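Local coordinates for glycoside hydrolase family 88 protein (PDB 4Q88) that is of unproven function but, as a family 88 glycoside hydrolase, probably hydrolyses glycosidic substrates, and probably folds as a mainly helical barrel of alpha hairpins, at residues L17-I20 against H21-Q25; A53-N57 against K58-Q62; L172-T175 against D176-Y180; N337-N341 against F342-A346. All coordinates share one frame; numbering follows the deposited sequence. Where two conformers were deposited one is given.

How the contacts relate
All four contacts are local, joining side chains a turn or so apart, and they come in series along one chain. Contact 1 lies within helix 13-30, contact 2 bridges helices 39-55 and 58-70, contact 3 closes helix 163-179, and contact 4 starts helix 341-358. Contacts 1 and 2 have centres 12 Å apart and touch through a tyrosine hydroxyl and apolar packing. Contact 4 reaches contact 1 where Ile344 packs on Val23. Contacts 1, 2 and 4 thus gather where the first helices meet the last, which brings the two ends of the chain together. Contact 3 lies on the far side of the chain's centre, its centre 37 Å from that of contact 1.

Contact 1 of 4, residues L17-I20 against H21-Q25; sequences LEII and HRVNQ
Glu18 lays its carboxylate alongside the guanidinium of Arg22, one turn further on in helix 13-30, in an i to i+4 salt bridge. The grip is side-on and uses two nitrogens: Arg22 NH2 meets Glu18 OE1 at 2.9 Å in a nearly straight bond of 177°, and Arg22 NE meets Glu18 OE2 at 3.0 Å. Both oxygens are approached on their syn sides, and the two flat groups lie only 22° apart, which fixes the rotation of each. Glu18 gets there by extending CG opposite its backbone N (chi1 -175°) and then bending at chi2, which turns the carboxylate along the helix. The regular backbone bonds run alongside, such as His21 N to Leu17 O at 2.8 Å.

On the buried flank, Ile20 packs against Val51 and Leu54 of helix 39-55 and against Ala351 and Val355 of helix 341-358. The imidazole of His21 passes Leu17 O obliquely, and its ND1 bonds to Tyr60 OH, tying the helix to helix 58-70. Ile19 CG2 stands 4.3 Å from Val23 CG2, and on the charged flank Ile19 CG1 comes within 3.8 Å of Arg22 NH2.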
loop_
_atom_site.group_PDB
_atom_site.type_symbol
_atom_site.label_atom_id
_atom_site.label_comp_id
_atom_site.label_asym_id
_atom_site.label_seq_id
_atom_site.Cartn_x
_atom_site.Cartn_y
_atom_site.Cartn_z
ATOM N N LEU A 17 -19.982 -4.162 6.718
ATOM C CA LEU A 17 -19.687 -5.506 6.297
ATOM C C LEU A 17 -20.398 -5.838 5.001
ATOM O O LEU A 17 -19.836 -6.532 4.144
ATOM C CB LEU A 17 -20.032 -6.531 7.409
ATOM C CG LEU A 17 -19.042 -6.438 8.558
ATOM C CD1 LEU A 17 -19.590 -7.156 9.797
ATOM C CD2 LEU A 17 -17.663 -6.987 8.202
ATOM N N GLU A 18 -21.640 -5.371 4.837
ATOM C CA GLU A 18 -22.337 -5.561 3.564
ATOM C C GLU A 18 -21.516 -5.001 2.379
ATOM O O GLU A 18 -21.421 -5.624 1.313
ATOM C CB GLU A 18 -23.725 -4.893 3.591
ATOM C CG GLU A 18 -24.528 -5.166 2.337
ATOM C CD GLU A 18 -24.168 -4.236 1.175
ATOM O OE1 GLU A 18 -23.884 -3.037 1.406
ATOM O OE2 GLU A 18 -24.198 -4.695 0.010
ATOM N N ILE A 19 -20.967 -3.815 2.575
ATOM C CA ILE A 19 -20.100 -3.165 1.561
ATOM C C ILE A 19 -18.866 -4.009 1.278
ATOM O O ILE A 19 -18.566 -4.307 0.117
ATOM C CB ILE A 19 -19.687 -1.754 1.998
ATOM C CG1 ILE A 19 -20.925 -0.831 1.934
ATOM C CG2 ILE A 19 -18.564 -1.233 1.101
ATOM C CD1 ILE A 19 -20.750 0.521 2.588
ATOM N N ILE A 20 -18.189 -4.434 2.353
ATOM C CA ILE A 20 -16.983 -5.232 2.224
ATOM C C ILE A 20 -17.273 -6.496 1.437
ATOM O O ILE A 20 -16.578 -6.834 0.472
ATOM C CB ILE A 20 -16.384 -5.513 3.612
ATOM C CG1 ILE A 20 -15.788 -4.214 4.170
ATOM C CG2 ILE A 20 -15.301 -6.561 3.543
ATOM C CD1 ILE A 20 -15.356 -4.317 5.614
ATOM N N HIS A 21 -18.327 -7.195 1.820
ATOM C CA HIS A 21 -18.635 -8.425 1.122
ATOM C C HIS A 21 -19.106 -8.181 -0.324
ATOM O O HIS A 21 -18.750 -8.950 -1.199
ATOM C CB HIS A 21 -19.656 -9.237 1.914
ATOM C CG HIS A 21 -19.123 -9.787 3.184
ATOM N ND1 HIS A 21 -18.076 -10.675 3.222
ATOM C CD2 HIS A 21 -19.504 -9.605 4.467
ATOM C CE1 HIS A 21 -17.848 -11.035 4.471
ATOM N NE2 HIS A 21 -18.671 -10.369 5.249
ATOM N N ARG A 22 -19.887 -7.121 -0.567
ATOM C CA ARG A 22 -20.324 -6.770 -1.927
ATOM C C ARG A 22 -19.123 -6.584 -2.853
ATOM O O ARG A 22 -19.013 -7.194 -3.928
ATOM C CB ARG A 22 -21.163 -5.496 -1.905
ATOM C CG ARG A 22 -21.789 -5.208 -3.246
ATOM C CD ARG A 22 -22.375 -3.825 -3.404
ATOM N NE ARG A 22 -22.852 -3.174 -2.186
ATOM C CZ ARG A 22 -22.968 -1.855 -2.062
ATOM N NH1 ARG A 22 -22.645 -1.038 -3.067
ATOM N NH2 ARG A 22 -23.362 -1.331 -0.918
ATOM N N VAL A 23 -18.175 -5.764 -2.398
ATOM C CA VAL A 23 -16.952 -5.470 -3.180
ATOM C C VAL A 23 -16.086 -6.695 -3.389
ATOM O O VAL A 23 -15.648 -6.965 -4.511
ATOM C CB VAL A 23 -16.130 -4.343 -2.507
ATOM C CG1 VAL A 23 -14.765 -4.145 -3.160
ATOM C CG2 VAL A 23 -16.929 -3.058 -2.483
ATOM N N ASN A 24 -15.873 -7.464 -2.323
ATOM C CA ASN A 24 -14.960 -8.579 -2.415
ATOM C C ASN A 24 -15.572 -9.725 -3.205
ATOM O O ASN A 24 -14.866 -10.377 -3.974
ATOM C CB ASN A 24 -14.464 -9.053 -1.044
ATOM C CG ASN A 24 -13.015 -9.531 -1.092
ATOM O OD1 ASN A 24 -12.229 -9.102 -1.965
ATOM N ND2 ASN A 24 -12.655 -10.439 -0.191
ATOM N N GLN A 25 -16.870 -9.970 -3.022
ATOM C CA GLN A 25 -17.525 -11.040 -3.779
ATOM C C GLN A 25 -17.607 -10.744 -5.247
ATOM O O GLN A 25 -17.383 -11.636 -6.049
ATOM C CB GLN A 25 -18.880 -11.375 -3.209
ATOM C CG GLN A 25 -18.668 -12.116 -1.914
ATOM C CD GLN A 25 -19.913 -12.295 -1.099
ATOM O OE1 GLN A 25 -21.032 -12.114 -1.587
ATOM N NE2 GLN A 25 -19.723 -12.654 0.174
#

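Contact 2 of 4, residues A53-N57 against K58-Q62; sequences ALTGN and KDYLQ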
loop_
_atom_site.group_PDB
_atom_site.type_symbol
_atom_site.label_atom_id
_atom_site.label_comp_id
_atom_site.label_asym_id
_atom_site.label_seq_id
_atom_site.Cartn_x
_atom_site.Cartn_y
_atom_site.Cartn_z
ATOM N N ALA A 53 -8.686 -11.270 7.988
ATOM C CA ALA A 53 -8.454 -10.954 9.395
ATOM C C ALA A 53 -9.700 -10.430 10.104
ATOM O O ALA A 53 -9.911 -10.653 11.294
ATOM C CB ALA A 53 -7.313 -9.930 9.534
ATOM N N LEU A 54 -10.486 -9.621 9.400
ATOM C CA LEU A 54 -11.654 -8.972 9.984
ATOM C C LEU A 54 -12.803 -9.954 10.090
ATOM O O LEU A 54 -13.603 -9.840 11.011
ATOM C CB LEU A 54 -12.133 -7.815 9.118
ATOM C CG LEU A 54 -13.286 -6.991 9.628
ATOM C CD1 LEU A 54 -12.862 -6.129 10.805
ATOM C CD2 LEU A 54 -13.813 -6.131 8.486
ATOM N N THR A 55 -12.878 -10.898 9.170
ATOM C CA THR A 55 -14.093 -11.700 9.007
ATOM C C THR A 55 -13.937 -13.200 9.217
ATOM O O THR A 55 -14.923 -13.917 9.419
ATOM C CB THR A 55 -14.718 -11.531 7.589
ATOM O OG1 THR A 55 -13.876 -12.139 6.593
ATOM C CG2 THR A 55 -15.033 -10.067 7.258
ATOM N N GLY A 56 -12.732 -13.706 9.094
ATOM C CA GLY A 56 -12.502 -15.128 9.138
ATOM C C GLY A 56 -13.076 -15.948 8.014
ATOM O O GLY A 56 -13.195 -17.168 8.133
ATOM N N ASN A 57 -13.402 -15.309 6.904
ATOM C CA ASN A 57 -14.125 -15.961 5.836
ATOM C C ASN A 57 -13.231 -16.985 5.141
ATOM O O ASN A 57 -12.214 -16.636 4.548
ATOM C CB ASN A 57 -14.682 -14.917 4.859
ATOM C CG ASN A 57 -15.518 -15.530 3.747
ATOM O OD1 ASN A 57 -15.036 -16.335 2.970
ATOM N ND2 ASN A 57 -16.780 -15.129 3.661
ATOM N N LYS A 58 -13.598 -18.280 5.199
ATOM C CA LYS A 58 -12.727 -19.314 4.617
ATOM C C LYS A 58 -12.695 -19.363 3.099
ATOM O O LYS A 58 -11.716 -19.817 2.547
ATOM C CB LYS A 58 -13.048 -20.712 5.179
ATOM C CG LYS A 58 -12.582 -20.894 6.615
ATOM C CD LYS A 58 -13.128 -22.207 7.197
ATOM C CE LYS A 58 -12.721 -22.432 8.652
ATOM N NZ LYS A 58 -13.512 -21.612 9.623
ATOM N N ASP A 59 -13.744 -18.899 2.423
ATOM C CA ASP A 59 -13.724 -18.819 0.950
ATOM C C ASP A 59 -12.739 -17.738 0.470
ATOM O O ASP A 59 -12.013 -17.915 -0.500
ATOM C CB ASP A 59 -15.129 -18.505 0.419
ATOM C CG ASP A 59 -16.110 -19.663 0.664
ATOM O OD1 ASP A 59 -15.684 -20.831 0.677
ATOM O OD2 ASP A 59 -17.281 -19.389 0.903
ATOM N N TYR A 60 -12.724 -16.616 1.169
ATOM C CA TYR A 60 -11.813 -15.527 0.812
ATOM C C TYR A 60 -10.390 -16.001 1.045
ATOM O O TYR A 60 -9.514 -15.778 0.233
ATOM C CB TYR A 60 -12.081 -14.249 1.621
ATOM C CG TYR A 60 -13.404 -13.565 1.409
ATOM C CD1 TYR A 60 -14.176 -13.759 0.258
ATOM C CD2 TYR A 60 -13.850 -12.656 2.324
ATOM C CE1 TYR A 60 -15.389 -13.093 0.088
ATOM C CE2 TYR A 60 -15.050 -12.009 2.167
ATOM C CZ TYR A 60 -15.821 -12.236 1.049
ATOM O OH TYR A 60 -17.029 -11.582 0.931
ATOM N N LEU A 61 -10.168 -16.744 2.122
ATOM C CA LEU A 61 -8.833 -17.280 2.392
ATOM C C LEU A 61 -8.374 -18.212 1.266
ATOM O O LEU A 61 -7.230 -18.173 0.801
ATOM C CB LEU A 61 -8.818 -18.025 3.727
ATOM C CG LEU A 61 -7.428 -18.414 4.235
ATOM C CD1 LEU A 61 -6.707 -17.126 4.618
ATOM C CD2 LEU A 61 -7.611 -19.379 5.428
ATOM N N GLN A 62 -9.286 -19.066 0.818
ATOM C CA GLN A 62 -8.962 -20.033 -0.198
ATOM C C GLN A 62 -8.664 -19.329 -1.508
ATOM O O GLN A 62 -7.883 -19.850 -2.316
ATOM C CB GLN A 62 -10.145 -20.989 -0.431
ATOM C CG GLN A 62 -9.758 -22.188 -1.308
ATOM C CD GLN A 62 -8.715 -23.049 -0.622
ATOM O OE1 GLN A 62 -8.823 -23.315 0.559
ATOM N NE2 GLN A 62 -7.697 -23.462 -1.345
HETATM O O HOH W 1 -11.973 -18.964 9.700
HETATM O O HOH W 2 -18.116 -16.257 1.321
#
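Asn57 caps helix 58-70 at its N-terminus, its OD1 accepting from Tyr60 N at 2.9 Å with the donor tilted 31° from the amide's carbonyl plane. That serves a first-turn N-H that has no helical carbonyl before it. The next one, Leu61 N, reaches Asn57 O at 3.2 Å and begins the regular helical pattern. With CG swung opposite its own N (chi1 -177°), the Asn57 amide also lies over one face of the Tyr60 ring, stacked with the planes 14° apart and CG 3.6 Å above the ring, offset toward its rim. Asn57 ND2 donates to a water 2.9 Å away, which in turn donates to Asp59 OD2.

Thr55 closes the preceding helix in an ST turn: Asn57 N donates to Thr55 OG1 at 3.2 Å, and that hydroxyl bonds to Val51 O as well. Gly56 makes the bend with positive phi, and a second water links its carbonyl oxygen to Lys58 NZ. The tight turn thus joins helices 39-55 and 58-70; on helix 13-30 Tyr60 OH meets Gln25 besides His21, and its ring packs on Asn24 and Gln28, Leu54 packs on helix 341-358, and Leu61 lies against Leu110 and Leu113 of helix 103-113.

Contact 3 of 4, residues L172-T175 against D176-Y180; sequences LTVT and DSIMY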
loop_
_atom_site.group_PDB
_atom_site.type_symbol
_atom_site.label_atom_id
_atom_site.label_comp_id
_atom_site.label_asym_id
_atom_site.label_seq_id
_atom_site.Cartn_x
_atom_site.Cartn_y
_atom_site.Cartn_z
ATOM N N LEU A 172 15.118 2.273 3.772
ATOM C CA LEU A 172 14.206 3.428 3.884
ATOM C C LEU A 172 15.018 4.709 3.969
ATOM O O LEU A 172 14.671 5.707 3.328
ATOM C CB LEU A 172 13.304 3.294 5.083
ATOM C CG LEU A 172 12.584 4.576 5.514
ATOM C CD1 LEU A 172 11.596 4.955 4.439
ATOM C CD2 LEU A 172 11.902 4.334 6.865
ATOM N N THR A 173 16.171 4.647 4.620
ATOM C CA THR A 173 17.046 5.831 4.712
ATOM C C THR A 173 17.465 6.292 3.340
ATOM O O THR A 173 17.515 7.500 3.078
ATOM C CB THR A 173 18.283 5.550 5.607
ATOM O OG1 THR A 173 17.812 5.303 6.917
ATOM C CG2 THR A 173 19.171 6.724 5.678
ATOM N N VAL A 174 17.748 5.364 2.433
ATOM C CA VAL A 174 18.115 5.718 1.075
ATOM C C VAL A 174 16.916 6.299 0.296
ATOM O O VAL A 174 17.043 7.274 -0.444
ATOM C CB VAL A 174 18.780 4.535 0.347
ATOM C CG1 VAL A 174 19.067 4.881 -1.107
ATOM C CG2 VAL A 174 20.126 4.214 1.004
ATOM N N THR A 175 15.751 5.700 0.446
ATOM C CA THR A 175 14.525 6.241 -0.148
ATOM C C THR A 175 14.345 7.694 0.274
ATOM O O THR A 175 14.117 8.585 -0.584
ATOM C CB THR A 175 13.299 5.416 0.274
ATOM O OG1 THR A 175 13.481 4.039 -0.148
ATOM C CG2 THR A 175 11.998 6.051 -0.323
ATOM N N ASP A 176 14.495 7.947 1.564
ATOM C CA ASP A 176 14.338 9.308 2.099
ATOM C C ASP A 176 15.319 10.276 1.461
ATOM O O ASP A 176 14.960 11.442 1.154
ATOM C CB ASP A 176 14.552 9.348 3.592
ATOM C CG ASP A 176 13.366 8.768 4.386
ATOM O OD1 ASP A 176 12.349 8.346 3.781
ATOM O OD2 ASP A 176 13.460 8.768 5.642
ATOM N N SER A 177 16.559 9.821 1.308
ATOM C CA SER A 177 17.619 10.684 0.733
ATOM C C SER A 177 17.272 11.126 -0.667
ATOM O O SER A 177 17.693 12.194 -1.078
ATOM C CB SER A 177 18.985 9.961 0.719
ATOM O OG SER A 177 19.100 9.003 -0.370
ATOM N N ILE A 178 16.541 10.312 -1.411
ATOM C CA ILE A 178 16.180 10.645 -2.782
ATOM C C ILE A 178 14.866 11.474 -2.861
ATOM O O ILE A 178 14.735 12.387 -3.700
ATOM C CB ILE A 178 16.043 9.353 -3.660
ATOM C CG1 ILE A 178 17.314 8.486 -3.678
ATOM C CG2 ILE A 178 15.684 9.755 -5.105
ATOM C CD1 ILE A 178 17.003 7.049 -4.113
HETATM N N MSE A 179 13.885 11.131 -2.032
HETATM C CA MSE A 179 12.455 11.529 -2.248
HETATM C C MSE A 179 11.776 12.280 -1.115
HETATM O O MSE A 179 10.711 12.890 -1.339
HETATM C CB MSE A 179 11.645 10.261 -2.499
HETATM C CG MSE A 179 11.861 9.793 -3.889
HETATM SE SE MSE A 179 11.239 7.932 -4.056
HETATM C CE MSE A 179 12.987 7.134 -3.811
ATOM N N TYR A 180 12.287 12.180 0.124
ATOM C CA TYR A 180 11.584 12.761 1.241
ATOM C C TYR A 180 11.823 14.259 1.332
ATOM O O TYR A 180 12.987 14.691 1.372
ATOM C CB TYR A 180 11.926 12.044 2.570
ATOM C CG TYR A 180 11.133 12.611 3.736
ATOM C CD1 TYR A 180 9.724 12.427 3.823
ATOM C CD2 TYR A 180 11.742 13.356 4.721
ATOM C CE1 TYR A 180 9.000 12.979 4.865
ATOM C CE2 TYR A 180 11.029 13.858 5.781
ATOM C CZ TYR A 180 9.656 13.676 5.846
ATOM O OH TYR A 180 8.991 14.224 6.924
#
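Thr175 meets Met179, a selenomethionine, in the C-terminal turn of helix 163-179: Thr175 CG2 lies 3.8 Å from Met179 CE, brought back over the threonine by the bend of the selenomethionine chain at chi3. Thr175 O takes the Met179 N-H at 2.9 Å and a weak second bond from Ile178 N, while Thr175 OG1 lies within bonding distance of two carbonyl oxygens, Trp139 O, the stronger partner, and Tyr171 O, which must share its one proton.

Asp176 crosses Leu172, its OD1 standing 3.5 Å from Leu172 CD1. The carboxylate takes a hydrogen bond from Tyr187 OH at OD1 and a salt bridge from Arg239 at OD2, a pairing that would probably favour the charged form. Val174 O accepts twice. Ser177 OG, placed between its own N and carbonyl carbon (chi1 78°), donates to Val174 O at 2.7 Å, in the carbonyl plane and on a lone pair; Ile178 N adds a longer bond to Val174 O, 3.2 Å.

At Tyr180 the chain leaves helical geometry, and Met179 pairs by backbone hydrogen bonds with Tyr188, beside the short strand 186-187. Leu172 and Thr175 pack on Leu145 of helix 144-159, while Leu172 meets Tyr236 and Tyr180 meets Thr242 on helix 233-249.

Contact 4 of 4, residues N337-N341 against F342-A346; sequences NSCFN and FGIGA
Phe340 and Phe342 lie side by side and point the same way, their rings nearly parallel at 8° but slid so far apart, 5.9 Å between centroids, that they barely overlap. The close touch is made instead by Phe340 CB, 3.4 Å from Phe342 CE2. Between them in sequence, at the start of helix 341-358, Asn341 turns its amide back on the chain (chi1 48°), and OD1 accepts from Phe342 N at 2.7 Å with a bent N-H angle of 131°. On the other flank Cys339 SG packs 3.7 Å from Ile344 CD1.

Phe340 is the N-cap residue and works through its backbone: Phe340 O accepts from Ile344 N at 3.1 Å, and weakly from Gly343 N. Asn341 O takes Gly345 N at 2.9 Å, so the regular i to i+4 bonding is under way.

Further out, Trp39 and Val43 pack on Phe342, Asn41 OD1 receives a hydrogen bond from Asn341 ND2, and Ile344 fits against Arg26 and Tyr27 of helix 13-30. The chemistry divides the work of starting the helix unequally: Phe340 O carries the capping, while Asn341 OD1 adds a short but bent, poorly directed bond to Phe342 N, leaving ND2 to bond to Asn41 while the aromatic and aliphatic groups pack.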
loop_
_atom_site.group_PDB
_atom_site.type_symbol
_atom_site.label_atom_id
_atom_site.label_comp_id
_atom_site.label_asym_id
_atom_site.label_seq_id
_atom_site.Cartn_x
_atom_site.Cartn_y
_atom_site.Cartn_z
ATOM N N ASN A 337 -15.339 5.504 -14.241
ATOM C CA ASN A 337 -15.414 4.076 -14.426
ATOM C C ASN A 337 -14.071 3.361 -14.364
ATOM O O ASN A 337 -14.034 2.168 -14.555
ATOM C CB ASN A 337 -16.156 3.778 -15.735
ATOM C CG ASN A 337 -17.629 4.163 -15.648
ATOM O OD1 ASN A 337 -18.266 4.052 -14.579
ATOM N ND2 ASN A 337 -18.163 4.656 -16.749
ATOM N N SER A 338 -12.980 4.084 -14.074
ATOM C CA SER A 338 -11.659 3.484 -13.949
ATOM C C SER A 338 -11.536 2.667 -12.640
ATOM O O SER A 338 -11.541 3.239 -11.566
ATOM C CB SER A 338 -10.617 4.587 -13.979
ATOM O OG SER A 338 -9.329 4.062 -14.092
ATOM N N CYS A 339 -11.420 1.351 -12.759
ATOM C CA CYS A 339 -11.394 0.432 -11.614
ATOM C C CYS A 339 -10.299 -0.584 -11.839
ATOM O O CYS A 339 -10.225 -1.186 -12.941
ATOM C CB CYS A 339 -12.715 -0.305 -11.506
ATOM S SG CYS A 339 -12.742 -1.433 -10.089
ATOM N N PHE A 340 -9.452 -0.791 -10.838
ATOM C CA PHE A 340 -8.340 -1.748 -10.925
ATOM C C PHE A 340 -8.223 -2.529 -9.615
ATOM O O PHE A 340 -8.461 -1.973 -8.542
ATOM C CB PHE A 340 -7.008 -1.078 -11.227
ATOM C CG PHE A 340 -7.002 -0.343 -12.561
ATOM C CD1 PHE A 340 -6.829 -1.047 -13.735
ATOM C CD2 PHE A 340 -7.237 1.000 -12.618
ATOM C CE1 PHE A 340 -6.876 -0.404 -14.974
ATOM C CE2 PHE A 340 -7.265 1.661 -13.831
ATOM C CZ PHE A 340 -7.065 0.959 -15.008
ATOM N N ASN A 341 -7.788 -3.791 -9.750
ATOM C CA ASN A 341 -7.492 -4.681 -8.609
ATOM C C ASN A 341 -6.798 -3.990 -7.435
ATOM O O ASN A 341 -7.206 -4.116 -6.294
ATOM C CB ASN A 341 -6.607 -5.877 -9.071
ATOM C CG ASN A 341 -5.379 -5.475 -9.933
ATOM O OD1 ASN A 341 -4.984 -4.308 -10.069
ATOM N ND2 ASN A 341 -4.835 -6.476 -10.631
ATOM N N PHE A 342 -5.724 -3.255 -7.704
ATOM C CA PHE A 342 -4.964 -2.690 -6.618
ATOM C C PHE A 342 -5.733 -1.632 -5.840
ATOM O O PHE A 342 -5.525 -1.470 -4.641
ATOM C CB PHE A 342 -3.610 -2.150 -7.111
ATOM C CG PHE A 342 -3.727 -0.954 -8.008
ATOM C CD1 PHE A 342 -3.778 0.332 -7.473
ATOM C CD2 PHE A 342 -3.760 -1.110 -9.368
ATOM C CE1 PHE A 342 -3.936 1.447 -8.312
ATOM C CE2 PHE A 342 -3.918 -0.005 -10.206
ATOM C CZ PHE A 342 -3.997 1.262 -9.676
ATOM N N GLY A 343 -6.628 -0.935 -6.533
ATOM C CA GLY A 343 -7.507 0.077 -5.978
ATOM C C GLY A 343 -8.625 -0.506 -5.154
ATOM O O GLY A 343 -8.990 0.022 -4.134
ATOM N N ILE A 344 -9.122 -1.652 -5.579
ATOM C CA ILE A 344 -10.067 -2.432 -4.781
ATOM C C ILE A 344 -9.364 -2.903 -3.525
ATOM O O ILE A 344 -9.904 -2.789 -2.446
ATOM C CB ILE A 344 -10.598 -3.616 -5.565
ATOM C CG1 ILE A 344 -11.461 -3.078 -6.721
ATOM C CG2 ILE A 344 -11.364 -4.582 -4.645
ATOM C CD1 ILE A 344 -11.913 -4.103 -7.724
ATOM N N GLY A 345 -8.116 -3.320 -3.666
ATOM C CA GLY A 345 -7.323 -3.665 -2.479
ATOM C C GLY A 345 -7.228 -2.526 -1.447
ATOM O O GLY A 345 -7.487 -2.716 -0.228
ATOM N N ALA A 346 -6.836 -1.359 -1.941
ATOM C CA ALA A 346 -6.778 -0.164 -1.096
ATOM C C ALA A 346 -8.111 0.206 -0.440
ATOM O O ALA A 346 -8.163 0.467 0.784
ATOM C CB ALA A 346 -6.230 1.000 -1.889
#